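Local coordinates for prophage MuSo2, 43 kDa tail protein (Shewanella oneidensis, PDB 3CDD) that probably serves as a baseplate hub component of a Mu-like phage tail, assembling as a trimer, at residues T25-E29 against W299-T303; L102-I107 against G152-L158; G112-T118 against P143-I149; I132-T138 against G176-R182. All blocks are in the same frame, centred on the assembly; numbering follows the deposited sequence.

Interaction 1. Residues T25-E29 against W299-T303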
# COMPACT_ATOMS: atom_id res chain seq x y z
N THR A 25 -3.68 3.84 21.99
CA THR A 25 -5.01 3.98 21.40
C THR A 25 -6.03 3.13 22.14
O THR A 25 -5.81 1.94 22.39
CB THR A 25 -5.00 3.66 19.88
OG1 THR A 25 -4.09 4.52 19.23
CG2 THR A 25 -6.39 3.91 19.25
N ARG A 26 -7.13 3.76 22.52
CA ARG A 26 -8.37 3.07 22.84
C ARG A 26 -9.38 3.38 21.73
O ARG A 26 -9.52 4.53 21.30
CB ARG A 26 -8.90 3.52 24.21
CG ARG A 26 -7.89 3.27 25.38
CD ARG A 26 -8.55 3.20 26.77
NE ARG A 26 -9.55 2.15 26.84
CZ ARG A 26 -10.81 2.33 27.24
NH1 ARG A 26 -11.65 1.30 27.24
NH2 ARG A 26 -11.23 3.53 27.66
N SER A 27 -10.09 2.36 21.27
CA SER A 27 -10.98 2.55 20.12
C SER A 27 -12.21 1.68 20.15
O SER A 27 -12.15 0.53 20.57
CB SER A 27 -10.23 2.27 18.84
OG SER A 27 -11.11 2.46 17.75
N LEU A 28 -13.33 2.20 19.66
CA LEU A 28 -14.56 1.42 19.50
C LEU A 28 -14.60 0.68 18.16
O LEU A 28 -15.47 -0.18 17.96
CB LEU A 28 -15.80 2.31 19.59
CG LEU A 28 -16.46 2.71 20.91
CD1 LEU A 28 -17.68 3.58 20.57
CD2 LEU A 28 -16.87 1.50 21.75
N GLU A 29 -13.71 1.02 17.23
CA GLU A 29 -13.80 0.47 15.88
C GLU A 29 -12.62 -0.43 15.50
O GLU A 29 -12.50 -0.87 14.35
CB GLU A 29 -13.93 1.60 14.85
CG GLU A 29 -15.18 2.46 15.02
CD GLU A 29 -15.35 3.49 13.91
OE1 GLU A 29 -14.59 3.41 12.90
OE2 GLU A 29 -16.25 4.38 14.03
N TRP A 299 -10.31 10.50 29.75
CA TRP A 299 -11.18 10.50 28.57
C TRP A 299 -11.51 9.06 28.23
O TRP A 299 -10.63 8.20 28.27
CB TRP A 299 -10.47 11.12 27.37
CG TRP A 299 -10.31 12.59 27.49
CD1 TRP A 299 -9.17 13.27 27.85
CD2 TRP A 299 -11.30 13.57 27.22
NE1 TRP A 299 -9.40 14.62 27.80
CE2 TRP A 299 -10.71 14.84 27.42
CE3 TRP A 299 -12.65 13.52 26.79
CZ2 TRP A 299 -11.42 16.04 27.26
CZ3 TRP A 299 -13.35 14.70 26.64
CH2 TRP A 299 -12.73 15.95 26.85
N ASN A 300 -12.76 8.80 27.84
CA ASN A 300 -13.25 7.42 27.72
C ASN A 300 -14.03 7.24 26.44
O ASN A 300 -14.78 8.12 26.07
CB ASN A 300 -14.14 7.10 28.93
CG ASN A 300 -14.45 5.61 29.08
OD1 ASN A 300 -13.88 4.75 28.38
ND2 ASN A 300 -15.34 5.31 30.00
N ILE A 301 -13.82 6.12 25.74
CA ILE A 301 -14.56 5.84 24.51
C ILE A 301 -16.02 5.56 24.86
O ILE A 301 -16.33 5.22 26.00
CB ILE A 301 -14.00 4.62 23.69
CG1 ILE A 301 -13.89 3.35 24.56
CG2 ILE A 301 -12.68 4.99 22.98
CD1 ILE A 301 -13.34 2.11 23.79
N ASN A 302 -16.89 5.69 23.87
CA ASN A 302 -18.33 5.42 24.05
C ASN A 302 -18.91 6.27 25.17
O ASN A 302 -19.65 5.78 26.03
CB ASN A 302 -18.59 3.93 24.28
CG ASN A 302 -20.00 3.53 23.93
OD1 ASN A 302 -20.69 4.25 23.18
ND2 ASN A 302 -20.46 2.39 24.47
N THR A 303 -18.55 7.55 25.16
CA THR A 303 -19.23 8.54 25.97
C THR A 303 -19.58 9.71 25.08
O THR A 303 -18.95 9.92 24.02
CB THR A 303 -18.39 9.03 27.20
OG1 THR A 303 -17.09 9.43 26.78
CG2 THR A 303 -18.28 7.93 28.29
O HOH W 1 -9.99 5.64 29.04
O HOH W 2 -13.98 1.73 28.52
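The contact joins two barrel-type domains of the tail protein: R26, near the end of strand 21-27 in the GpP-like N-terminal region, and L28, just past it, receive N300, I301 and N302 from the loop that leads into strand 304-309 of the fourth domain. It illustrates how one arginine can combine polar and apolar grips. The guanidinium of R26 offers its edge to the amide of N300, with R26 NH2 donating to N300 OD1 over 3.0 Å at an N-H...O angle of 155°. The acceptor lies in the guanidinium plane, the donor is tilted from the carbonyl plane, and the two flat groups are turned 31° apart. Two waters flank the bond. One accepts from R26 NH2 and donates to W299 O; the other accepts from R26 NH1 at 2.7 Å and donates to N300 OD1. R26 NH1 also makes a weak hydrogen bond to S172 O. On the apolar side of the contact I301 turns its CG1 branch between the backbone N and the carbonyl carbon (chi1 54°), which brings I301 CD1 over one guanidinium face, 3.9 Å from R26 NH1. The other branch, I301 CG2, rests 3.6 Å from R26 O. L28 crosses N302 at about a right angle, its CD1 3.8 Å from N302 CB; the polar end of N302 is engaged elsewhere, by S184 N and R182 O. Just past the strand the chain bends in an ST turn, in which S27 OG accepts from E29 N at 3.0 Å. On the loop side, T303 OG1 donates to N300 O over 2.7 Å.

Interaction 2. Residues L102-I107 against G152-L158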
# COMPACT_ATOMS: atom_id res chain seq x y z
N LEU A 102 -8.08 -12.82 20.81
CA LEU A 102 -9.38 -13.13 20.19
C LEU A 102 -9.38 -12.79 18.71
O LEU A 102 -10.16 -13.34 17.94
CB LEU A 102 -10.51 -12.37 20.87
CG LEU A 102 -10.73 -12.54 22.38
CD1 LEU A 102 -11.89 -11.64 22.84
CD2 LEU A 102 -11.01 -13.98 22.77
N VAL A 103 -8.50 -11.86 18.31
CA VAL A 103 -8.41 -11.41 16.94
C VAL A 103 -7.45 -12.31 16.15
O VAL A 103 -7.68 -12.57 14.96
CB VAL A 103 -7.88 -9.95 16.87
CG1 VAL A 103 -7.51 -9.54 15.41
CG2 VAL A 103 -8.85 -8.96 17.54
N ASP A 104 -6.37 -12.73 16.81
CA ASP A 104 -5.29 -13.51 16.16
C ASP A 104 -5.57 -15.00 16.01
O ASP A 104 -5.16 -15.61 15.02
CB ASP A 104 -3.98 -13.39 16.95
CG ASP A 104 -3.37 -12.03 16.90
OD1 ASP A 104 -3.81 -11.16 16.08
OD2 ASP A 104 -2.45 -11.82 17.73
N CYS A 105 -6.25 -15.56 17.01
CA CYS A 105 -6.25 -17.03 17.20
C CYS A 105 -7.54 -17.71 16.76
O CYS A 105 -8.58 -17.06 16.64
CB CYS A 105 -5.95 -17.36 18.66
SG CYS A 105 -4.36 -16.71 19.27
N SER A 106 -7.47 -19.03 16.53
CA SER A 106 -8.61 -19.82 16.09
C SER A 106 -9.46 -20.23 17.28
O SER A 106 -8.96 -20.29 18.41
CB SER A 106 -8.16 -21.08 15.35
OG SER A 106 -7.29 -20.78 14.27
N ILE A 107 -10.74 -20.47 17.02
CA ILE A 107 -11.64 -21.06 18.02
C ILE A 107 -11.42 -22.56 18.01
O ILE A 107 -11.55 -23.21 16.96
CB ILE A 107 -13.13 -20.82 17.68
CG1 ILE A 107 -13.42 -19.33 17.51
CG2 ILE A 107 -14.03 -21.45 18.76
CD1 ILE A 107 -14.59 -19.02 16.55
N GLY A 152 -11.57 -22.09 10.66
CA GLY A 152 -10.46 -21.22 11.08
C GLY A 152 -10.92 -19.86 11.59
O GLY A 152 -10.10 -18.96 11.82
N GLU A 153 -12.23 -19.71 11.77
CA GLU A 153 -12.81 -18.50 12.32
C GLU A 153 -12.21 -18.20 13.69
O GLU A 153 -12.02 -19.10 14.51
CB GLU A 153 -14.32 -18.65 12.45
CG GLU A 153 -15.06 -17.32 12.59
CD GLU A 153 -16.55 -17.43 12.38
OE1 GLU A 153 -17.15 -18.51 12.67
OE2 GLU A 153 -17.12 -16.42 11.92
N THR A 154 -11.90 -16.93 13.92
CA THR A 154 -11.38 -16.50 15.20
C THR A 154 -12.54 -16.13 16.16
O THR A 154 -13.63 -15.82 15.69
CB THR A 154 -10.43 -15.29 15.01
OG1 THR A 154 -11.20 -14.15 14.60
CG2 THR A 154 -9.38 -15.60 13.93
N PRO A 155 -12.30 -16.15 17.49
CA PRO A 155 -13.32 -15.70 18.45
C PRO A 155 -13.89 -14.31 18.12
O PRO A 155 -15.12 -14.13 18.18
CB PRO A 155 -12.55 -15.69 19.77
CG PRO A 155 -11.53 -16.73 19.60
CD PRO A 155 -11.08 -16.60 18.19
N HIS A 156 -13.04 -13.36 17.76
CA HIS A 156 -13.54 -12.03 17.33
C HIS A 156 -14.43 -12.04 16.08
O HIS A 156 -15.49 -11.40 16.08
CB HIS A 156 -12.42 -10.99 17.16
CG HIS A 156 -12.94 -9.64 16.80
ND1 HIS A 156 -12.73 -9.07 15.56
CD2 HIS A 156 -13.70 -8.76 17.49
CE1 HIS A 156 -13.32 -7.89 15.52
NE2 HIS A 156 -13.90 -7.67 16.68
N GLU A 157 -14.02 -12.73 15.03
CA GLU A 157 -14.84 -12.80 13.82
C GLU A 157 -16.21 -13.43 14.06
O GLU A 157 -17.21 -12.99 13.48
CB GLU A 157 -14.15 -13.60 12.72
CG GLU A 157 -13.00 -12.91 12.08
CD GLU A 157 -12.19 -13.86 11.19
OE1 GLU A 157 -12.13 -15.08 11.48
OE2 GLU A 157 -11.62 -13.36 10.20
N LEU A 158 -16.25 -14.47 14.90
CA LEU A 158 -17.52 -15.09 15.25
C LEU A 158 -18.41 -14.14 16.05
O LEU A 158 -19.58 -13.95 15.72
CB LEU A 158 -17.33 -16.38 16.02
CG LEU A 158 -18.61 -16.96 16.64
CD1 LEU A 158 -19.53 -17.46 15.53
CD2 LEU A 158 -18.29 -18.07 17.64
O HOH W 3 -9.94 -11.95 13.80
O HOH W 4 -11.70 -21.88 14.45
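A backbone hydrogen bond joins the end of helix 100-104 to the start of helix 155-164, H156 N donating to L102 O over 2.9 Å; a second links the loops beside them, I107 N donating to E153 O over 3.1 Å. Between the two bonds the carbonyl of C105 faces the helix start, with T154 CA 3.2 Å from C105 O in a CA-H...O contact, and P155 CD close by. T154 is the N-cap. Its OG1 accepts from E157 N, while E157 OE1 accepts from T154 N in a straight bond (170°), the reciprocal pair that defines a capping box. The torsion of T154 serves both duties: with chi1 at 68° OG1 turns back to the helix, and CG2 is directed at the carbonyls of V103 and C105. A water 2.7 Å from T154 OG1 donates to V103 O and bridges the two helix ends. Apolar contacts fill the two flanks. L102 CD2 reaches P155 CB at 3.8 Å, and I107 CG1 lies along the proline ring while I107 CD1 meets L158 CB at 3.8 Å. Toward the second subunit, D104 forms a salt bridge with R250 of that subunit, besides one with R96 of its own chain, and S106 OG bonds to I253 N of the second subunit. Within the chain the junction rests on helix 119-127, whose C127, V126 and I122 touch L102, I107 with P155, and L158 respectively.

Interaction 3. Residues G112-T118 against P143-I149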
# COMPACT_ATOMS: atom_id res chain seq x y z
N GLY A 112 -17.97 -27.79 17.47
CA GLY A 112 -18.04 -26.94 16.27
C GLY A 112 -19.32 -26.18 16.01
O GLY A 112 -19.49 -25.63 14.92
N GLN A 113 -20.22 -26.15 17.00
CA GLN A 113 -21.49 -25.44 16.86
C GLN A 113 -22.15 -25.13 18.20
O GLN A 113 -22.03 -25.89 19.16
CB GLN A 113 -22.46 -26.20 15.94
CG GLN A 113 -23.21 -27.34 16.58
CD GLN A 113 -24.11 -28.06 15.60
OE1 GLN A 113 -25.34 -28.10 15.77
NE2 GLN A 113 -23.51 -28.64 14.55
N PHE A 114 -22.84 -23.99 18.24
CA PHE A 114 -23.58 -23.58 19.44
C PHE A 114 -25.08 -23.67 19.20
O PHE A 114 -25.57 -23.22 18.16
CB PHE A 114 -23.19 -22.15 19.86
CG PHE A 114 -21.70 -21.96 20.02
CD1 PHE A 114 -20.93 -21.47 18.97
CD2 PHE A 114 -21.06 -22.29 21.22
CE1 PHE A 114 -19.55 -21.31 19.11
CE2 PHE A 114 -19.69 -22.13 21.37
CZ PHE A 114 -18.93 -21.64 20.32
N ASN A 115 -25.79 -24.26 20.16
CA ASN A 115 -27.22 -24.53 20.05
C ASN A 115 -28.01 -23.71 21.04
O ASN A 115 -27.84 -23.86 22.25
CB ASN A 115 -27.52 -26.02 20.32
CG ASN A 115 -26.58 -26.95 19.59
OD1 ASN A 115 -26.54 -26.97 18.36
ND2 ASN A 115 -25.82 -27.73 20.34
N ASN A 116 -28.89 -22.85 20.53
CA ASN A 116 -29.84 -22.09 21.35
C ASN A 116 -29.15 -21.22 22.40
O ASN A 116 -29.61 -21.10 23.54
CB ASN A 116 -30.89 -23.03 21.97
CG ASN A 116 -31.68 -23.78 20.92
OD1 ASN A 116 -32.28 -23.17 20.03
ND2 ASN A 116 -31.71 -25.12 21.01
N GLN A 117 -28.03 -20.63 21.99
CA GLN A 117 -27.20 -19.82 22.86
C GLN A 117 -27.34 -18.36 22.49
O GLN A 117 -27.44 -18.01 21.31
CB GLN A 117 -25.73 -20.23 22.71
CG GLN A 117 -25.43 -21.69 23.04
CD GLN A 117 -25.71 -22.02 24.50
OE1 GLN A 117 -25.06 -21.48 25.40
NE2 GLN A 117 -26.69 -22.89 24.74
N THR A 118 -27.35 -17.50 23.50
CA THR A 118 -27.22 -16.07 23.27
C THR A 118 -25.78 -15.70 22.89
O THR A 118 -24.85 -16.52 23.03
CB THR A 118 -27.64 -15.24 24.51
OG1 THR A 118 -26.77 -15.53 25.60
CG2 THR A 118 -29.09 -15.55 24.89
N PRO A 143 -31.64 -15.78 21.84
CA PRO A 143 -30.65 -16.80 21.51
C PRO A 143 -30.54 -17.03 19.99
O PRO A 143 -31.46 -16.66 19.25
CB PRO A 143 -31.21 -18.07 22.20
CG PRO A 143 -32.67 -17.76 22.46
CD PRO A 143 -32.69 -16.29 22.73
N PHE A 144 -29.42 -17.59 19.53
CA PHE A 144 -29.33 -18.09 18.16
C PHE A 144 -29.65 -19.59 18.17
O PHE A 144 -29.07 -20.36 18.96
CB PHE A 144 -27.92 -17.89 17.59
CG PHE A 144 -27.47 -16.42 17.52
CD1 PHE A 144 -26.95 -15.77 18.63
CD2 PHE A 144 -27.56 -15.72 16.31
CE1 PHE A 144 -26.54 -14.44 18.55
CE2 PHE A 144 -27.15 -14.39 16.22
CZ PHE A 144 -26.62 -13.75 17.35
N GLN A 145 -30.54 -20.03 17.29
CA GLN A 145 -30.90 -21.45 17.28
C GLN A 145 -29.70 -22.35 17.00
O GLN A 145 -29.42 -23.26 17.78
CB GLN A 145 -32.04 -21.76 16.31
CG GLN A 145 -32.72 -23.08 16.68
CD GLN A 145 -32.94 -23.98 15.50
OE1 GLN A 145 -33.43 -23.53 14.46
NE2 GLN A 145 -32.61 -25.27 15.65
N ARG A 146 -28.98 -22.09 15.91
CA ARG A 146 -27.81 -22.87 15.55
C ARG A 146 -26.77 -22.05 14.79
O ARG A 146 -27.07 -21.47 13.74
CB ARG A 146 -28.18 -24.12 14.74
CG ARG A 146 -27.00 -25.05 14.51
CD ARG A 146 -27.41 -26.31 13.78
NE ARG A 146 -27.57 -26.09 12.34
CZ ARG A 146 -27.48 -27.05 11.42
NH1 ARG A 146 -27.21 -28.32 11.77
NH2 ARG A 146 -27.65 -26.75 10.14
N ILE A 147 -25.56 -22.03 15.36
CA ILE A 147 -24.41 -21.28 14.84
C ILE A 147 -23.27 -22.26 14.61
O ILE A 147 -22.84 -22.95 15.53
CB ILE A 147 -23.94 -20.19 15.85
CG1 ILE A 147 -25.03 -19.15 16.10
CG2 ILE A 147 -22.58 -19.54 15.43
CD1 ILE A 147 -25.44 -18.34 14.89
N GLN A 148 -22.78 -22.33 13.38
CA GLN A 148 -21.61 -23.14 13.10
C GLN A 148 -20.33 -22.32 12.92
O GLN A 148 -20.31 -21.33 12.19
CB GLN A 148 -21.86 -24.01 11.88
CG GLN A 148 -22.18 -25.43 12.25
CD GLN A 148 -22.99 -26.14 11.18
OE1 GLN A 148 -23.95 -25.59 10.64
NE2 GLN A 148 -22.61 -27.37 10.89
N ILE A 149 -19.27 -22.75 13.60
CA ILE A 149 -17.96 -22.14 13.44
C ILE A 149 -17.48 -22.35 12.01
O ILE A 149 -17.34 -23.48 11.57
CB ILE A 149 -16.91 -22.74 14.40
CG1 ILE A 149 -17.46 -22.93 15.82
CG2 ILE A 149 -15.60 -21.93 14.35
CD1 ILE A 149 -18.09 -21.70 16.42
O HOH W 5 -18.66 -26.29 12.11
O HOH W 6 -26.42 -20.85 19.38
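F114 and I147 form the centre of a two-stranded antiparallel pairing, exchanging reciprocal backbone hydrogen bonds: F114 N to I147 O at 2.9 Å and I147 N to F114 O at 3.0 Å. Next to this hydrogen-bonded pair stand the non-hydrogen-bonded pairs Q113 with Q148 and N115 with R146. The ladder then turns a corner at N116 and Q145. There N116 N donates to Q145 O over 2.8 Å, and the two side chains run side by side in the same direction. Beyond the corner, Q117 and F144 pair unequally. F144 N donates to Q117 O over a short 2.7 Å, nearly straight at 171°, whereas the return bond from Q117 N is weak. A water compensates, accepting from Q117 N at 3.1 Å and donating to F144 O. Q117 O also lies in the plane of the F144 ring, 3.5 Å from F144 CD1 at its edge. Farther out, the Q117 chain folds back, chi1 and chi2 both near -60°, so that Q117 NE2 bonds to N115 O at 2.9 Å and braces the corner from within its own strand. F114 and I147, and F144 beyond the corner, all turn toward the helices, where L158 and L162 of helix 155-164 and I122 of helix 119-127 cover them; Y109 stacks on F114 and R166 makes a cation-pi contact with F144. The face of Q113, N115, R146 and Q148 is polar and largely exposed. The chemistry thus implies an amphipathic two-stranded element, apolar toward the two helices and hydrophilic outward, with its irregular corner held partly by water.

Interaction 4. Residues I132-T138 against G176-R182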
# COMPACT_ATOMS: atom_id res chain seq x y z
N ILE A 132 -10.14 -14.39 29.32
CA ILE A 132 -10.68 -13.07 29.05
C ILE A 132 -12.13 -13.06 29.56
O ILE A 132 -12.94 -13.92 29.18
CB ILE A 132 -10.61 -12.74 27.52
CG1 ILE A 132 -9.17 -12.41 27.10
CG2 ILE A 132 -11.54 -11.58 27.14
CD1 ILE A 132 -8.89 -12.56 25.62
N LYS A 133 -12.44 -12.10 30.44
CA LYS A 133 -13.80 -11.92 30.94
C LYS A 133 -14.68 -11.19 29.92
O LYS A 133 -14.17 -10.36 29.13
CB LYS A 133 -13.82 -11.15 32.26
CG LYS A 133 -13.38 -11.96 33.47
CD LYS A 133 -14.30 -11.64 34.66
CE LYS A 133 -13.68 -12.03 35.98
NZ LYS A 133 -12.66 -11.02 36.40
N VAL A 134 -15.97 -11.52 29.93
CA VAL A 134 -16.96 -10.90 29.06
C VAL A 134 -17.89 -10.02 29.90
O VAL A 134 -18.63 -10.52 30.75
CB VAL A 134 -17.81 -11.96 28.29
CG1 VAL A 134 -18.88 -11.27 27.41
CG2 VAL A 134 -16.93 -12.90 27.48
N ILE A 135 -17.85 -8.71 29.65
CA ILE A 135 -18.70 -7.74 30.34
C ILE A 135 -19.87 -7.40 29.43
O ILE A 135 -19.66 -7.05 28.27
CB ILE A 135 -17.93 -6.43 30.70
CG1 ILE A 135 -16.63 -6.70 31.51
CG2 ILE A 135 -18.85 -5.37 31.35
CD1 ILE A 135 -16.77 -7.62 32.71
N VAL A 136 -21.09 -7.51 29.94
CA VAL A 136 -22.30 -7.19 29.19
C VAL A 136 -23.01 -5.95 29.75
O VAL A 136 -23.44 -5.93 30.91
CB VAL A 136 -23.28 -8.40 29.11
CG1 VAL A 136 -24.52 -8.05 28.28
CG2 VAL A 136 -22.58 -9.61 28.50
N ASN A 137 -23.15 -4.95 28.89
CA ASN A 137 -23.72 -3.65 29.23
C ASN A 137 -24.94 -3.26 28.38
O ASN A 137 -25.25 -2.08 28.23
CB ASN A 137 -22.66 -2.56 29.03
CG ASN A 137 -21.50 -2.69 30.00
OD1 ASN A 137 -21.64 -3.28 31.08
ND2 ASN A 137 -20.34 -2.16 29.61
N THR A 138 -25.61 -4.24 27.80
CA THR A 138 -26.74 -3.98 26.92
C THR A 138 -27.52 -5.26 26.74
O THR A 138 -27.06 -6.34 27.11
CB THR A 138 -26.30 -3.40 25.53
OG1 THR A 138 -27.42 -2.77 24.90
CG2 THR A 138 -25.73 -4.50 24.63
N GLY A 176 -8.80 -4.99 29.68
CA GLY A 176 -8.66 -5.96 28.59
C GLY A 176 -9.73 -7.04 28.62
O GLY A 176 -9.52 -8.14 28.09
N ASN A 177 -10.85 -6.73 29.27
CA ASN A 177 -12.03 -7.60 29.24
C ASN A 177 -12.76 -7.32 27.95
O ASN A 177 -12.76 -6.20 27.51
CB ASN A 177 -12.98 -7.26 30.39
CG ASN A 177 -12.37 -7.51 31.77
OD1 ASN A 177 -11.70 -8.52 32.00
ND2 ASN A 177 -12.66 -6.60 32.71
N LEU A 178 -13.41 -8.33 27.37
CA LEU A 178 -14.37 -8.11 26.26
C LEU A 178 -15.66 -7.43 26.73
O LEU A 178 -16.30 -7.89 27.69
CB LEU A 178 -14.70 -9.43 25.57
CG LEU A 178 -15.60 -9.32 24.34
CD1 LEU A 178 -14.86 -8.66 23.19
CD2 LEU A 178 -16.12 -10.68 23.93
N VAL A 179 -16.03 -6.34 26.07
CA VAL A 179 -17.25 -5.59 26.40
C VAL A 179 -18.30 -5.68 25.29
O VAL A 179 -18.04 -5.37 24.12
CB VAL A 179 -16.99 -4.09 26.73
CG1 VAL A 179 -18.32 -3.37 27.05
CG2 VAL A 179 -16.03 -3.94 27.88
N ILE A 180 -19.50 -6.12 25.68
CA ILE A 180 -20.66 -6.11 24.80
C ILE A 180 -21.60 -4.96 25.17
O ILE A 180 -22.19 -4.92 26.27
CB ILE A 180 -21.42 -7.45 24.82
CG1 ILE A 180 -20.46 -8.61 24.51
CG2 ILE A 180 -22.60 -7.39 23.84
CD1 ILE A 180 -21.06 -10.01 24.76
N THR A 181 -21.73 -4.02 24.24
CA THR A 181 -22.48 -2.81 24.53
C THR A 181 -23.21 -2.24 23.30
O THR A 181 -23.31 -2.89 22.26
CB THR A 181 -21.55 -1.78 25.21
OG1 THR A 181 -22.33 -0.68 25.70
CG2 THR A 181 -20.45 -1.28 24.25
N ARG A 182 -23.75 -1.05 23.46
CA ARG A 182 -24.32 -0.27 22.36
C ARG A 182 -23.81 1.13 22.54
O ARG A 182 -23.30 1.45 23.60
CB ARG A 182 -25.86 -0.25 22.42
CG ARG A 182 -26.56 -1.49 21.87
CD ARG A 182 -28.08 -1.29 21.92
NE ARG A 182 -28.84 -2.24 21.10
CZ ARG A 182 -29.25 -3.44 21.50
NH1 ARG A 182 -28.98 -3.87 22.73
NH2 ARG A 182 -29.93 -4.22 20.67
O HOH W 7 -10.04 -10.16 30.63
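V134 and I180 mark the tight part of this parallel pairing, with V134 CG1 3.7 Å from I180 CD1; V136 CG2 closes on the same methyl, since the extended chi2 of I180 (169°) carries CD1 toward V134 and V136. Four backbone bonds alternate in parallel fashion: L178 N to K133 O, I135 N to L178 O, I180 N to I135 O and N137 N to I180 O. Of these, I135 N to L178 O is short, 2.6 Å. The ends are looser than this apolar core, and K133 and N137 there are exposed. At one end K133 CB merely runs beside N177 OD1 at 3.4 Å. A water there accepts from K133 N and donates to N177 OD1 over 2.7 Å, while N177 ND2 bonds to D173. At the other end R182 NH1 donates in its guanidinium plane to T138 OG1, 2.9 Å away, and also to D139 O, tying down the chain beyond the strand. Strand 178-181 is central in a three-stranded sheet, between parallel 134-136 and antiparallel 169-172. Helix 119-127 packs on the face of V134, V136 and L178, while V179 meets T171 of strand 169-172.

In the fold
Interaction 1 closes a long loop that contains the other three, which all belong to the gp44-like second domain. Along the chain interaction 3 is nested within interaction 2, whereas interaction 4 alternates with both. L158 packs on F114 and I147, and I107 on I149, joining interactions 2 and 3, whose centres are 16 Å apart; L102 meets I132 and L178, joining interactions 2 and 4 over the same centre-to-centre distance. Helix 119-127 borders interactions 2, 3 and 4, while helix 155-164 supplies part of interaction 2 and packs on interaction 3. Interaction 4 reaches interaction 1 through R182 and N302, linking it to the loop before strand 304-309 of the fourth domain, while interaction 2 also faces a neighbouring subunit.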